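Local coordinates for protein nucleoside-diphosphate-sugar epimerase (Pseudomonas aeruginosa, PDB 2X4G) that probably binds a nicotinamide adenine dinucleotide and acts on a nucleotide-linked substrate, at residues Ala12-Ala17 against Gly77-Ile82; Leu40-Arg45 against Leu56-Arg61; Arg120-Gly125 against Arg224-Ala229; Leu25-Ala30 against Ile50-Tyr55; Gly70-Leu75 against Tyr110-Gln115. All blocks are in the same frame, centred on the assembly; numbering follows the deposited sequence.

Interaction 1 (Ala12-Ala17 against Gly77-Ile82); sequences AHVKYA and GLDGVI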
# COMPACT_ATOMS: atom_id res chain seq x y z
N ALA A 12 -11.46 -2.50 49.47
CA ALA A 12 -10.99 -1.71 48.28
C ALA A 12 -12.04 -0.66 47.83
O ALA A 12 -12.77 -0.87 46.86
CB ALA A 12 -10.61 -2.66 47.11
N HIS A 13 -12.08 0.47 48.55
CA HIS A 13 -13.12 1.51 48.41
C HIS A 13 -13.34 2.18 47.01
O HIS A 13 -14.39 2.80 46.79
CB HIS A 13 -12.96 2.60 49.54
CG HIS A 13 -11.69 3.43 49.45
ND1 HIS A 13 -10.42 2.88 49.41
CD2 HIS A 13 -11.51 4.78 49.44
CE1 HIS A 13 -9.51 3.84 49.35
NE2 HIS A 13 -10.15 5.00 49.37
N VAL A 14 -12.40 2.07 46.07
CA VAL A 14 -12.59 2.74 44.77
C VAL A 14 -12.61 1.71 43.62
O VAL A 14 -11.89 0.74 43.64
CB VAL A 14 -11.55 3.86 44.58
CG1 VAL A 14 -11.70 4.50 43.24
CG2 VAL A 14 -11.73 4.91 45.64
N LYS A 15 -13.47 1.94 42.64
CA LYS A 15 -13.66 1.00 41.52
C LYS A 15 -13.32 1.71 40.21
O LYS A 15 -13.95 2.73 39.87
CB LYS A 15 -15.12 0.53 41.50
CG LYS A 15 -15.35 -0.93 41.17
CD LYS A 15 -16.85 -1.25 41.19
CE LYS A 15 -17.16 -2.50 41.99
NZ LYS A 15 -18.55 -3.00 41.79
N TYR A 16 -12.31 1.22 39.49
CA TYR A 16 -11.95 1.79 38.19
C TYR A 16 -12.05 0.73 37.11
O TYR A 16 -11.70 -0.42 37.34
CB TYR A 16 -10.54 2.38 38.18
CG TYR A 16 -10.32 3.56 39.13
CD1 TYR A 16 -9.40 3.47 40.15
CD2 TYR A 16 -11.00 4.76 38.97
CE1 TYR A 16 -9.17 4.52 41.00
CE2 TYR A 16 -10.77 5.82 39.83
CZ TYR A 16 -9.85 5.68 40.84
OH TYR A 16 -9.58 6.68 41.73
N ALA A 17 -12.53 1.13 35.93
CA ALA A 17 -12.73 0.22 34.81
C ALA A 17 -11.75 0.51 33.70
O ALA A 17 -11.26 1.63 33.59
CB ALA A 17 -14.15 0.34 34.27
N GLY A 77 -21.73 2.43 38.42
CA GLY A 77 -21.13 2.33 39.75
C GLY A 77 -19.62 2.31 39.76
O GLY A 77 -19.01 1.59 40.57
N LEU A 78 -19.03 3.10 38.87
CA LEU A 78 -17.60 3.23 38.78
C LEU A 78 -17.17 4.56 39.34
O LEU A 78 -17.92 5.55 39.25
CB LEU A 78 -17.16 3.19 37.33
CG LEU A 78 -17.36 1.91 36.52
CD1 LEU A 78 -16.88 2.19 35.11
CD2 LEU A 78 -16.65 0.71 37.13
N ASP A 79 -15.96 4.61 39.91
CA ASP A 79 -15.33 5.89 40.22
C ASP A 79 -14.47 6.42 39.06
O ASP A 79 -14.02 7.54 39.10
CB ASP A 79 -14.50 5.78 41.48
CG ASP A 79 -15.32 5.42 42.69
OD1 ASP A 79 -15.74 6.36 43.40
OD2 ASP A 79 -15.54 4.22 42.95
N GLY A 80 -14.23 5.62 38.03
CA GLY A 80 -13.51 6.10 36.84
C GLY A 80 -13.33 5.04 35.75
O GLY A 80 -13.58 3.87 35.99
N VAL A 81 -12.89 5.46 34.56
CA VAL A 81 -12.71 4.55 33.43
C VAL A 81 -11.56 4.96 32.49
O VAL A 81 -11.46 6.11 32.07
CB VAL A 81 -14.03 4.43 32.62
CG1 VAL A 81 -14.41 5.76 31.97
CG2 VAL A 81 -13.92 3.30 31.59
N ILE A 82 -10.71 4.01 32.16
CA ILE A 82 -9.69 4.23 31.15
C ILE A 82 -10.14 3.65 29.81
O ILE A 82 -10.58 2.51 29.76
CB ILE A 82 -8.35 3.59 31.56
CG1 ILE A 82 -7.82 4.26 32.83
CG2 ILE A 82 -7.33 3.72 30.44
CD1 ILE A 82 -6.60 3.59 33.43
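Both the N and the O of A17 are bonded by segment 77-82. A17 N donates to G80 O at 2.9 Å, and A17 O accepts from I82 N at 2.8 Å. The two bonds bracket V81, as expected for parallel strands, here 15-19 and 80-83 in the Rossmann sheet. This is the tight part of the contact. A17 CB lies 3.4 Å from L78 CD1, with V81 CG2 a little further off and V41 of the next strand also touching it. L78 has CG anti to its carbonyl carbon (chi1 -65°), which brings both its methyls to A17. On the face with Y16, the edge of the ring meets G80, with G80 CA in the ring plane. The hydroxyl of Y16 continues to E231.

Toward the start of both segments the packing thins, and H13 and G77 are exposed. K15 passes G77, with K15 CD 3.6 Å from G77 O, and its NZ goes on to a salt bridge with E59. V14 CG1 rests 3.5 Å from D79 CB.

D79 binds K15 twice. D79 N donates to K15 O at 2.8 Å. D79 OD2 accepts from K15 N at 3.1 Å, met on the anti side, 32° out of the carboxylate plane. The carboxylate appears to take the place of a backbone carbonyl where regular strand pairing has not yet begun.

Interaction 2 (Leu40-Arg45 against Leu56-Arg61); sequences LVLIHR and LEPECR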
# COMPACT_ATOMS: atom_id res chain seq x y z
N LEU A 40 -10.96 -3.55 40.44
CA LEU A 40 -10.74 -3.45 39.01
C LEU A 40 -11.94 -4.00 38.28
O LEU A 40 -12.37 -5.13 38.54
CB LEU A 40 -9.52 -4.25 38.63
CG LEU A 40 -9.22 -4.44 37.16
CD1 LEU A 40 -9.07 -3.09 36.45
CD2 LEU A 40 -7.95 -5.32 37.06
N VAL A 41 -12.46 -3.20 37.36
CA VAL A 41 -13.47 -3.68 36.43
C VAL A 41 -12.87 -3.67 35.02
O VAL A 41 -12.17 -2.74 34.64
CB VAL A 41 -14.76 -2.82 36.49
CG1 VAL A 41 -15.73 -3.23 35.39
CG2 VAL A 41 -15.41 -2.94 37.87
N LEU A 42 -13.13 -4.74 34.26
CA LEU A 42 -12.70 -4.85 32.88
C LEU A 42 -13.93 -4.93 31.98
O LEU A 42 -14.70 -5.90 32.05
CB LEU A 42 -11.84 -6.10 32.67
CG LEU A 42 -10.62 -6.25 33.54
CD1 LEU A 42 -9.85 -7.51 33.17
CD2 LEU A 42 -9.75 -5.00 33.42
N ILE A 43 -14.12 -3.91 31.14
CA ILE A 43 -15.20 -3.91 30.17
C ILE A 43 -14.63 -4.46 28.87
O ILE A 43 -13.74 -3.85 28.30
CB ILE A 43 -15.78 -2.50 29.98
CG1 ILE A 43 -16.34 -1.95 31.31
CG2 ILE A 43 -16.90 -2.51 28.94
CD1 ILE A 43 -16.65 -0.47 31.27
N HIS A 44 -15.13 -5.60 28.42
CA HIS A 44 -14.61 -6.27 27.23
C HIS A 44 -15.67 -6.71 26.25
O HIS A 44 -16.83 -6.94 26.62
CB HIS A 44 -13.84 -7.51 27.63
CG HIS A 44 -14.69 -8.57 28.26
ND1 HIS A 44 -15.23 -9.61 27.53
CD2 HIS A 44 -15.05 -8.77 29.54
CE1 HIS A 44 -15.91 -10.40 28.34
NE2 HIS A 44 -15.81 -9.92 29.56
N ARG A 45 -15.27 -6.87 25.00
CA ARG A 45 -16.22 -7.40 24.02
C ARG A 45 -16.29 -8.93 24.16
O ARG A 45 -15.37 -9.56 24.68
CB ARG A 45 -15.90 -6.89 22.62
CG ARG A 45 -14.64 -7.38 22.00
CD ARG A 45 -14.36 -6.53 20.74
NE ARG A 45 -13.66 -5.29 21.07
CZ ARG A 45 -13.33 -4.33 20.19
NH1 ARG A 45 -13.65 -4.44 18.90
NH2 ARG A 45 -12.67 -3.24 20.62
N LEU A 56 -5.66 -11.10 37.94
CA LEU A 56 -5.93 -9.84 38.65
C LEU A 56 -7.20 -9.90 39.50
O LEU A 56 -7.51 -8.95 40.24
CB LEU A 56 -6.02 -8.65 37.67
CG LEU A 56 -4.79 -8.35 36.79
CD1 LEU A 56 -5.08 -7.20 35.84
CD2 LEU A 56 -3.59 -8.03 37.64
N GLU A 57 -7.92 -11.02 39.42
CA GLU A 57 -9.21 -11.20 40.10
C GLU A 57 -10.11 -10.04 39.78
O GLU A 57 -10.61 -9.39 40.69
CB GLU A 57 -9.03 -11.33 41.61
CG GLU A 57 -8.37 -12.66 42.02
CD GLU A 57 -8.18 -12.80 43.52
OE1 GLU A 57 -9.13 -12.46 44.25
OE2 GLU A 57 -7.10 -13.24 43.96
N PRO A 58 -10.33 -9.78 38.48
CA PRO A 58 -11.12 -8.66 38.01
C PRO A 58 -12.57 -8.95 38.08
O PRO A 58 -12.96 -10.11 38.16
CB PRO A 58 -10.72 -8.55 36.53
CG PRO A 58 -10.50 -9.96 36.12
CD PRO A 58 -9.98 -10.69 37.37
N GLU A 59 -13.38 -7.91 38.04
CA GLU A 59 -14.81 -8.06 37.79
C GLU A 59 -14.97 -7.76 36.30
O GLU A 59 -14.47 -6.75 35.83
CB GLU A 59 -15.60 -7.10 38.68
CG GLU A 59 -17.06 -6.87 38.31
CD GLU A 59 -17.78 -5.88 39.22
OE1 GLU A 59 -17.14 -5.24 40.10
OE2 GLU A 59 -19.00 -5.72 39.05
N CYS A 60 -15.61 -8.64 35.55
CA CYS A 60 -15.72 -8.50 34.10
C CYS A 60 -17.12 -8.20 33.71
O CYS A 60 -18.05 -8.85 34.18
CB CYS A 60 -15.31 -9.78 33.41
SG CYS A 60 -13.59 -10.11 33.65
N ARG A 61 -17.26 -7.23 32.82
CA ARG A 61 -18.56 -6.82 32.31
C ARG A 61 -18.52 -6.87 30.80
O ARG A 61 -17.62 -6.29 30.19
CB ARG A 61 -18.88 -5.43 32.81
CG ARG A 61 -18.82 -5.34 34.34
CD ARG A 61 -19.10 -3.94 34.84
NE ARG A 61 -19.29 -3.93 36.29
CZ ARG A 61 -19.57 -2.85 37.00
NH1 ARG A 61 -19.72 -2.97 38.31
NH2 ARG A 61 -19.69 -1.66 36.42
O HOH W 1 -12.02 -6.42 41.71
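L40, L42 and H44 are tied to E59 and R61 by four backbone hydrogen bonds, the pattern of parallel strands. E59 N donates to L40 O at 3.0 Å, and L42 N to E59 O at 2.9 Å. R61 N then donates to L42 O, and H44 N to R61 O. This joins strand 59-62 to strand 39-44 in the Rossmann sheet.

The apolar contacts fall into two groups. V41 CG1 touches R61 CD at 3.5 Å, and V41 CG2 sits over the centre of one guanidinium face. On the L42 side, L42 CD1 meets P58 CB at 3.6 Å. L40 CD2 meets L56 CD1 at the same distance of 3.6 Å. The H44 ring turns its edge to C60 CB.

The polar contacts are led by a salt bridge within 59-61. R61 NH1 reaches E59 OE2 at 2.9 Å. The oxygen lies in the guanidinium plane, while NH1 comes from above the carboxylate. E59 OE1 has a second cation, K15. R61 NH2 is bound by the carbonyls of A74 and R76.

R61 is therefore buried with its charge probably balanced by E59. Its guanidinium is held by E59 and by two carbonyls, with E59 OE2 in its plane, while V41 covers one face.

Interaction 3 (Arg120-Gly125 against Arg224-Ala229); sequences RILYVG and RGLLMA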
# COMPACT_ATOMS: atom_id res chain seq x y z
N ARG A 120 -15.26 10.38 36.12
CA ARG A 120 -13.83 10.51 35.84
C ARG A 120 -13.48 9.63 34.63
O ARG A 120 -13.62 8.41 34.69
CB ARG A 120 -13.13 10.02 37.11
CG ARG A 120 -11.81 10.63 37.45
CD ARG A 120 -11.83 12.11 37.84
NE ARG A 120 -10.48 12.61 37.60
CZ ARG A 120 -10.12 13.88 37.50
NH1 ARG A 120 -11.01 14.86 37.67
NH2 ARG A 120 -8.84 14.16 37.26
N ILE A 121 -13.10 10.24 33.51
CA ILE A 121 -12.84 9.50 32.25
C ILE A 121 -11.49 9.89 31.67
O ILE A 121 -11.21 11.07 31.47
CB ILE A 121 -13.93 9.81 31.16
CG1 ILE A 121 -15.34 9.44 31.63
CG2 ILE A 121 -13.66 9.07 29.88
CD1 ILE A 121 -16.42 10.45 31.21
N LEU A 122 -10.63 8.92 31.41
CA LEU A 122 -9.34 9.18 30.75
C LEU A 122 -9.35 8.49 29.41
O LEU A 122 -9.62 7.28 29.33
CB LEU A 122 -8.14 8.69 31.58
CG LEU A 122 -6.76 8.87 30.93
CD1 LEU A 122 -6.26 10.29 31.07
CD2 LEU A 122 -5.77 7.92 31.52
N TYR A 123 -9.05 9.26 28.38
CA TYR A 123 -9.01 8.77 27.02
C TYR A 123 -7.55 8.70 26.62
O TYR A 123 -6.79 9.63 26.86
CB TYR A 123 -9.79 9.71 26.09
CG TYR A 123 -9.45 9.44 24.67
CD1 TYR A 123 -8.48 10.18 24.02
CD2 TYR A 123 -10.03 8.38 23.98
CE1 TYR A 123 -8.12 9.92 22.71
CE2 TYR A 123 -9.68 8.10 22.68
CZ TYR A 123 -8.72 8.88 22.05
OH TYR A 123 -8.35 8.61 20.76
N VAL A 124 -7.15 7.58 26.03
CA VAL A 124 -5.74 7.41 25.67
C VAL A 124 -5.51 7.93 24.27
O VAL A 124 -5.97 7.34 23.29
CB VAL A 124 -5.30 5.95 25.76
CG1 VAL A 124 -3.81 5.85 25.52
CG2 VAL A 124 -5.62 5.40 27.13
N GLY A 125 -4.80 9.05 24.19
CA GLY A 125 -4.48 9.68 22.91
C GLY A 125 -3.10 9.39 22.33
O GLY A 125 -2.38 8.49 22.78
N ARG A 224 0.90 3.08 34.93
CA ARG A 224 0.79 3.81 36.17
C ARG A 224 0.51 5.29 35.89
O ARG A 224 -0.30 5.93 36.57
CB ARG A 224 2.04 3.61 37.01
CG ARG A 224 2.19 2.13 37.47
CD ARG A 224 3.21 1.90 38.57
NE ARG A 224 4.55 1.85 38.00
CZ ARG A 224 5.21 0.73 37.69
NH1 ARG A 224 4.70 -0.49 37.89
NH2 ARG A 224 6.43 0.84 37.16
N GLY A 225 1.14 5.82 34.85
CA GLY A 225 0.87 7.16 34.40
C GLY A 225 -0.57 7.37 34.02
O GLY A 225 -1.14 8.41 34.29
N LEU A 226 -1.18 6.38 33.38
CA LEU A 226 -2.58 6.47 33.02
C LEU A 226 -3.44 6.57 34.28
O LEU A 226 -4.27 7.48 34.39
CB LEU A 226 -3.03 5.29 32.14
CG LEU A 226 -2.43 5.16 30.75
CD1 LEU A 226 -3.00 3.95 30.06
CD2 LEU A 226 -2.71 6.39 29.95
N LEU A 227 -3.24 5.64 35.21
CA LEU A 227 -3.98 5.68 36.48
C LEU A 227 -3.82 7.06 37.13
O LEU A 227 -4.78 7.62 37.66
CB LEU A 227 -3.49 4.60 37.45
CG LEU A 227 -4.08 4.59 38.88
CD1 LEU A 227 -5.54 4.30 38.80
CD2 LEU A 227 -3.39 3.57 39.77
N MET A 228 -2.61 7.61 37.07
CA MET A 228 -2.33 8.86 37.72
C MET A 228 -3.03 10.03 37.04
O MET A 228 -3.46 10.96 37.71
CB MET A 228 -0.82 9.12 37.77
CG MET A 228 -0.08 8.33 38.84
SD MET A 228 1.62 8.91 38.97
CE MET A 228 2.48 7.34 38.89
N ALA A 229 -3.10 10.02 35.72
CA ALA A 229 -3.84 11.06 35.00
C ALA A 229 -5.29 10.97 35.39
O ALA A 229 -5.91 11.99 35.62
CB ALA A 229 -3.71 10.88 33.49
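L122 has CG anti to its backbone N (chi1 177°), which extends the leucine from strand 121-124 to helix 219-232. L226 answers with CG anti to its carbonyl carbon (chi1 -66°); this swings its methyls back to the strand although its CB does not point there. The two side chains meet at about a right angle. This is one helix-on-sheet layer of a Rossmann fold. The sheet is covered here by helix 219-232, while I121 and Y123 turn to helix 98-116 on the opposite face.

The axes of the short segments come within 9.0 Å, and strand and helix run at 141° to each other. L122 fills the gap with its forked end. L122 CD1 touches A229 CB at 3.6 Å. L122 CD2 lies 3.8 Å from L226 CD2 and also packs on the helix backbone at L226 O. L226 and A229 are three residues apart, so they present neighbouring points of one helix face to a single leucine. L25 of helix 24-35 packs on both V124 and L226. No hydrogen bond crosses between the two segments.

R120 is the polar end. Its chain bends at chi2 and brings the guanidinium to the last part of the helix. NE bonds to L230 O and NH2 to G233 O. The positive charge there would probably suit the carbonyl end of the helix. A229 O is at the edge of the same guanidinium, but R120 NH2 stays 4.0 Å from it. At the other end of the strand, V124 CG2 lies 4.2 Å from L226 CD2.

Interaction 4 (Leu25-Ala30 against Ile50-Tyr55); sequences LGHHAA and IQRLAY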
# COMPACT_ATOMS: atom_id res chain seq x y z
N LEU A 25 -1.18 -1.58 26.42
CA LEU A 25 -1.26 -0.47 27.34
C LEU A 25 -2.43 -0.65 28.33
O LEU A 25 -2.31 -0.34 29.50
CB LEU A 25 -1.33 0.85 26.57
CG LEU A 25 -1.37 2.09 27.45
CD1 LEU A 25 -0.12 2.18 28.35
CD2 LEU A 25 -1.61 3.38 26.61
N GLY A 26 -3.56 -1.17 27.89
CA GLY A 26 -4.67 -1.46 28.81
C GLY A 26 -4.34 -2.50 29.88
O GLY A 26 -4.80 -2.39 31.01
N HIS A 27 -3.56 -3.52 29.53
CA HIS A 27 -3.27 -4.61 30.45
C HIS A 27 -2.50 -4.03 31.60
O HIS A 27 -2.72 -4.37 32.76
CB HIS A 27 -2.48 -5.68 29.71
CG HIS A 27 -2.29 -6.95 30.47
ND1 HIS A 27 -1.86 -8.11 29.86
CD2 HIS A 27 -2.44 -7.25 31.78
CE1 HIS A 27 -1.76 -9.07 30.76
NE2 HIS A 27 -2.09 -8.58 31.93
N HIS A 28 -1.58 -3.13 31.27
CA HIS A 28 -0.73 -2.46 32.27
C HIS A 28 -1.52 -1.38 33.04
O HIS A 28 -1.23 -1.13 34.21
CB HIS A 28 0.53 -1.86 31.61
CG HIS A 28 1.56 -2.88 31.22
ND1 HIS A 28 2.47 -3.42 32.11
CD2 HIS A 28 1.86 -3.43 30.01
CE1 HIS A 28 3.26 -4.27 31.48
NE2 HIS A 28 2.92 -4.29 30.20
N ALA A 29 -2.52 -0.74 32.45
CA ALA A 29 -3.40 0.11 33.26
C ALA A 29 -4.10 -0.78 34.29
O ALA A 29 -4.10 -0.47 35.47
CB ALA A 29 -4.41 0.84 32.43
N ALA A 30 -4.66 -1.89 33.84
CA ALA A 30 -5.38 -2.81 34.70
C ALA A 30 -4.52 -3.21 35.90
O ALA A 30 -4.93 -3.07 37.06
CB ALA A 30 -5.82 -4.03 33.93
N ILE A 50 -10.30 -12.14 27.68
CA ILE A 50 -10.08 -11.40 28.87
C ILE A 50 -9.63 -12.34 30.00
O ILE A 50 -9.05 -11.89 30.97
CB ILE A 50 -11.38 -10.61 29.18
CG1 ILE A 50 -11.07 -9.33 29.96
CG2 ILE A 50 -12.43 -11.52 29.83
CD1 ILE A 50 -10.24 -8.31 29.20
N GLN A 51 -9.86 -13.64 29.85
CA GLN A 51 -9.36 -14.62 30.83
C GLN A 51 -7.83 -14.61 30.99
O GLN A 51 -7.32 -15.20 31.93
CB GLN A 51 -9.84 -16.04 30.50
CG GLN A 51 -9.51 -16.54 29.08
CD GLN A 51 -10.71 -16.47 28.09
OE1 GLN A 51 -11.23 -15.38 27.79
NE2 GLN A 51 -11.13 -17.64 27.57
N ARG A 52 -7.10 -13.94 30.09
CA ARG A 52 -5.67 -13.68 30.33
C ARG A 52 -5.42 -12.77 31.53
O ARG A 52 -4.29 -12.66 31.97
CB ARG A 52 -4.99 -13.04 29.11
CG ARG A 52 -5.04 -13.86 27.85
CD ARG A 52 -3.80 -13.71 26.93
NE ARG A 52 -3.25 -12.37 26.95
CZ ARG A 52 -3.85 -11.30 26.45
NH1 ARG A 52 -5.04 -11.39 25.86
NH2 ARG A 52 -3.25 -10.11 26.54
N LEU A 53 -6.46 -12.09 32.01
CA LEU A 53 -6.34 -11.16 33.12
C LEU A 53 -7.02 -11.69 34.39
O LEU A 53 -7.11 -10.98 35.41
CB LEU A 53 -6.91 -9.79 32.73
CG LEU A 53 -5.94 -8.93 31.91
CD1 LEU A 53 -5.73 -9.54 30.56
CD2 LEU A 53 -6.46 -7.53 31.77
N ALA A 54 -7.47 -12.94 34.36
CA ALA A 54 -8.13 -13.54 35.52
C ALA A 54 -7.27 -13.46 36.79
O ALA A 54 -7.80 -13.26 37.88
CB ALA A 54 -8.54 -14.99 35.23
N TYR A 55 -5.96 -13.58 36.65
CA TYR A 55 -5.03 -13.48 37.79
C TYR A 55 -5.19 -12.17 38.58
O TYR A 55 -4.92 -12.15 39.79
CB TYR A 55 -3.57 -13.68 37.33
CG TYR A 55 -2.98 -12.51 36.56
CD1 TYR A 55 -3.28 -12.29 35.21
CD2 TYR A 55 -2.09 -11.62 37.17
CE1 TYR A 55 -2.74 -11.24 34.52
CE2 TYR A 55 -1.55 -10.55 36.47
CZ TYR A 55 -1.89 -10.36 35.14
OH TYR A 55 -1.36 -9.31 34.43
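H27 carries this contact, and Y55, L53 and R52 all gather at its ring. Its CB points toward segment 50-55. CG stands anti to the backbone N (chi1 -172°), which carries the imidazole off helix 24-35 and across to the turns of 3-10 helix opposite.

The ring atoms meet different groups. H27 ND1 is on the side of R52, 4.1 Å from R52 NH2. R52 NH2 is hydrogen-bonded to T22 O, so R52 is held beside the ring and not by it. L53 lies over the face, near CE1, NE2 and CD2. L53 CD1 sits over the centre of that face, 4.0 Å from the H27 ring centroid and 8° off the normal, a CH-pi contact. L53 CD2 reaches on to A30 CB at 4.2 Å. At the tip, H27 NE2 shares a hydrogen bond with Y55 OH at 2.7 Å, and either atom could be the donor. The hydroxyl lies near the imidazole plane. The H27 and Y55 rings meet rim to rim, with planes 57° apart. Y55 OH also bonds R31 NE, so two groups on helix 24-35 hold it.

G26, one residue before H27, fits the last glycine of the GxxGxxG motif. The contact thus joins the first helix of a Rossmann domain, as in extended short-chain dehydrogenases, to the connection after its second strand.

Interaction 5 (Gly70-Leu75 against Tyr110-Gln115); sequences GLERAL and YAACLQ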
# COMPACT_ATOMS: atom_id res chain seq x y z
N GLY A 70 -25.60 -1.79 26.82
CA GLY A 70 -24.62 -2.62 27.50
C GLY A 70 -23.43 -1.85 28.03
O GLY A 70 -22.87 -2.21 29.07
N LEU A 71 -23.02 -0.80 27.33
CA LEU A 71 -21.96 0.07 27.83
C LEU A 71 -22.44 0.76 29.10
O LEU A 71 -21.75 0.73 30.11
CB LEU A 71 -21.56 1.11 26.78
CG LEU A 71 -20.70 0.59 25.63
CD1 LEU A 71 -20.77 1.51 24.42
CD2 LEU A 71 -19.26 0.39 26.10
N GLU A 72 -23.63 1.36 29.03
CA GLU A 72 -24.26 2.01 30.17
C GLU A 72 -24.29 1.11 31.37
O GLU A 72 -24.03 1.54 32.49
CB GLU A 72 -25.72 2.33 29.86
CG GLU A 72 -25.99 3.70 29.30
CD GLU A 72 -27.49 4.03 29.38
OE1 GLU A 72 -27.99 4.19 30.52
OE2 GLU A 72 -28.16 4.13 28.33
N ARG A 73 -24.66 -0.13 31.13
CA ARG A 73 -24.75 -1.11 32.20
C ARG A 73 -23.33 -1.45 32.70
O ARG A 73 -23.10 -1.48 33.91
CB ARG A 73 -25.50 -2.36 31.72
CG ARG A 73 -25.73 -3.44 32.80
CD ARG A 73 -25.78 -4.84 32.17
NE ARG A 73 -26.97 -4.98 31.32
CZ ARG A 73 -27.15 -5.92 30.38
NH1 ARG A 73 -26.21 -6.83 30.11
NH2 ARG A 73 -28.30 -5.94 29.70
N ALA A 74 -22.40 -1.66 31.78
CA ALA A 74 -21.02 -1.95 32.17
C ALA A 74 -20.33 -0.77 32.86
O ALA A 74 -19.38 -0.97 33.61
CB ALA A 74 -20.22 -2.41 30.98
N LEU A 75 -20.80 0.45 32.61
CA LEU A 75 -20.23 1.64 33.23
C LEU A 75 -20.93 2.07 34.54
O LEU A 75 -20.63 3.14 35.09
CB LEU A 75 -20.26 2.80 32.23
CG LEU A 75 -19.41 2.62 30.97
CD1 LEU A 75 -19.79 3.70 29.99
CD2 LEU A 75 -17.90 2.64 31.25
N TYR A 110 -18.68 7.70 24.80
CA TYR A 110 -18.91 8.99 25.44
C TYR A 110 -20.39 9.15 25.76
O TYR A 110 -20.77 9.58 26.86
CB TYR A 110 -18.44 10.12 24.54
CG TYR A 110 -16.94 10.21 24.39
CD1 TYR A 110 -16.13 10.39 25.50
CD2 TYR A 110 -16.34 10.12 23.16
CE1 TYR A 110 -14.76 10.49 25.38
CE2 TYR A 110 -14.96 10.22 23.03
CZ TYR A 110 -14.18 10.41 24.14
OH TYR A 110 -12.82 10.51 24.00
N ALA A 111 -21.23 8.80 24.79
CA ALA A 111 -22.66 8.72 25.03
C ALA A 111 -22.94 7.95 26.33
O ALA A 111 -23.58 8.50 27.23
CB ALA A 111 -23.38 8.06 23.85
N ALA A 112 -22.44 6.72 26.44
CA ALA A 112 -22.74 5.87 27.61
C ALA A 112 -22.18 6.41 28.91
O ALA A 112 -22.77 6.18 29.96
CB ALA A 112 -22.26 4.46 27.39
N CYS A 113 -21.05 7.12 28.85
CA CYS A 113 -20.45 7.72 30.04
C CYS A 113 -21.34 8.79 30.62
O CYS A 113 -21.40 8.95 31.84
CB CYS A 113 -19.08 8.34 29.71
SG CYS A 113 -17.68 7.20 29.51
N LEU A 114 -22.00 9.56 29.76
CA LEU A 114 -22.95 10.57 30.19
C LEU A 114 -24.15 9.94 30.91
O LEU A 114 -24.52 10.39 31.98
CB LEU A 114 -23.43 11.39 29.00
CG LEU A 114 -24.28 12.64 29.22
CD1 LEU A 114 -23.74 13.56 30.34
CD2 LEU A 114 -24.36 13.40 27.91
N GLN A 115 -24.74 8.90 30.33
CA GLN A 115 -25.88 8.21 30.96
C GLN A 115 -25.53 7.44 32.24
O GLN A 115 -26.34 7.39 33.17
CB GLN A 115 -26.53 7.20 29.99
CG GLN A 115 -27.22 7.79 28.77
CD GLN A 115 -28.32 8.78 29.13
OE1 GLN A 115 -28.21 9.96 28.82
NE2 GLN A 115 -29.38 8.30 29.79
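A112 puts its methyl against L71 of helix 68-74 and L75 just after it. A112 CB lies 3.5 Å from L71 CB and 3.7 Å from L75 CD1. The small side chain lets the backbones come close, and the CA atoms of E72 and A112 are 4.9 Å apart. L71 and L75 are one helical turn apart, and both turn their CB toward segment 110-115. L75 N also donates to L71 O within that turn. L75 CD1 serves two residues, since it also comes within 4.1 Å of C113 SG. C113 CB itself points away from the 70-75 helix, and the cysteine touches I121 of the sheet.

The two helices, 68-74 and 98-116, follow strands 59-62 and 80-83 and cover the same face of the Rossmann sheet. They are part of the beta-alpha-beta crossovers of that fold. Their local axes approach to 8.4 Å and cross at -49°. On the sheet side L75 also packs on I43 of strand 39-44 and on V118. On the far side of helix 98-116, Y110 touches helix 154-171, so three helices lie along this face.

Toward solvent the contact changes character. E72 extends beyond CG and lays its carboxylate across the Q115 side chain, with E72 CD 3.4 Å from Q115 CB. Q115 bends at chi2, leaving its CB and CG beside that carboxylate. The E72 carboxylate and Q115 amide planes stand 76° apart, and no hydrogen bond links the two groups. E72 OE2 lies 3.8 Å from Q115 CG.

How the interactions relate
Interactions 1, 2 and 3 share one sheet. Strand 15-19 lies between 39-44 and 80-83, and 80-83 pairs in turn with 121-124. The centres of interactions 1 and 2 are about 11 Å apart, and those of 1 and 3 about 12 Å. Interactions 3 and 4 touch on one face of the sheet, chiefly through L25. Interaction 5 lies on the other face, with its centre about 21 Å from that of interaction 4. Interaction 2 contacts both, and is closest to interaction 4, at about 8 Å between centres. It meets interaction 5 where I43 CD1 lies 3.4 Å from L75 CD2. The probable dinucleotide site, marked by the glycine motif, adjoins interaction 4.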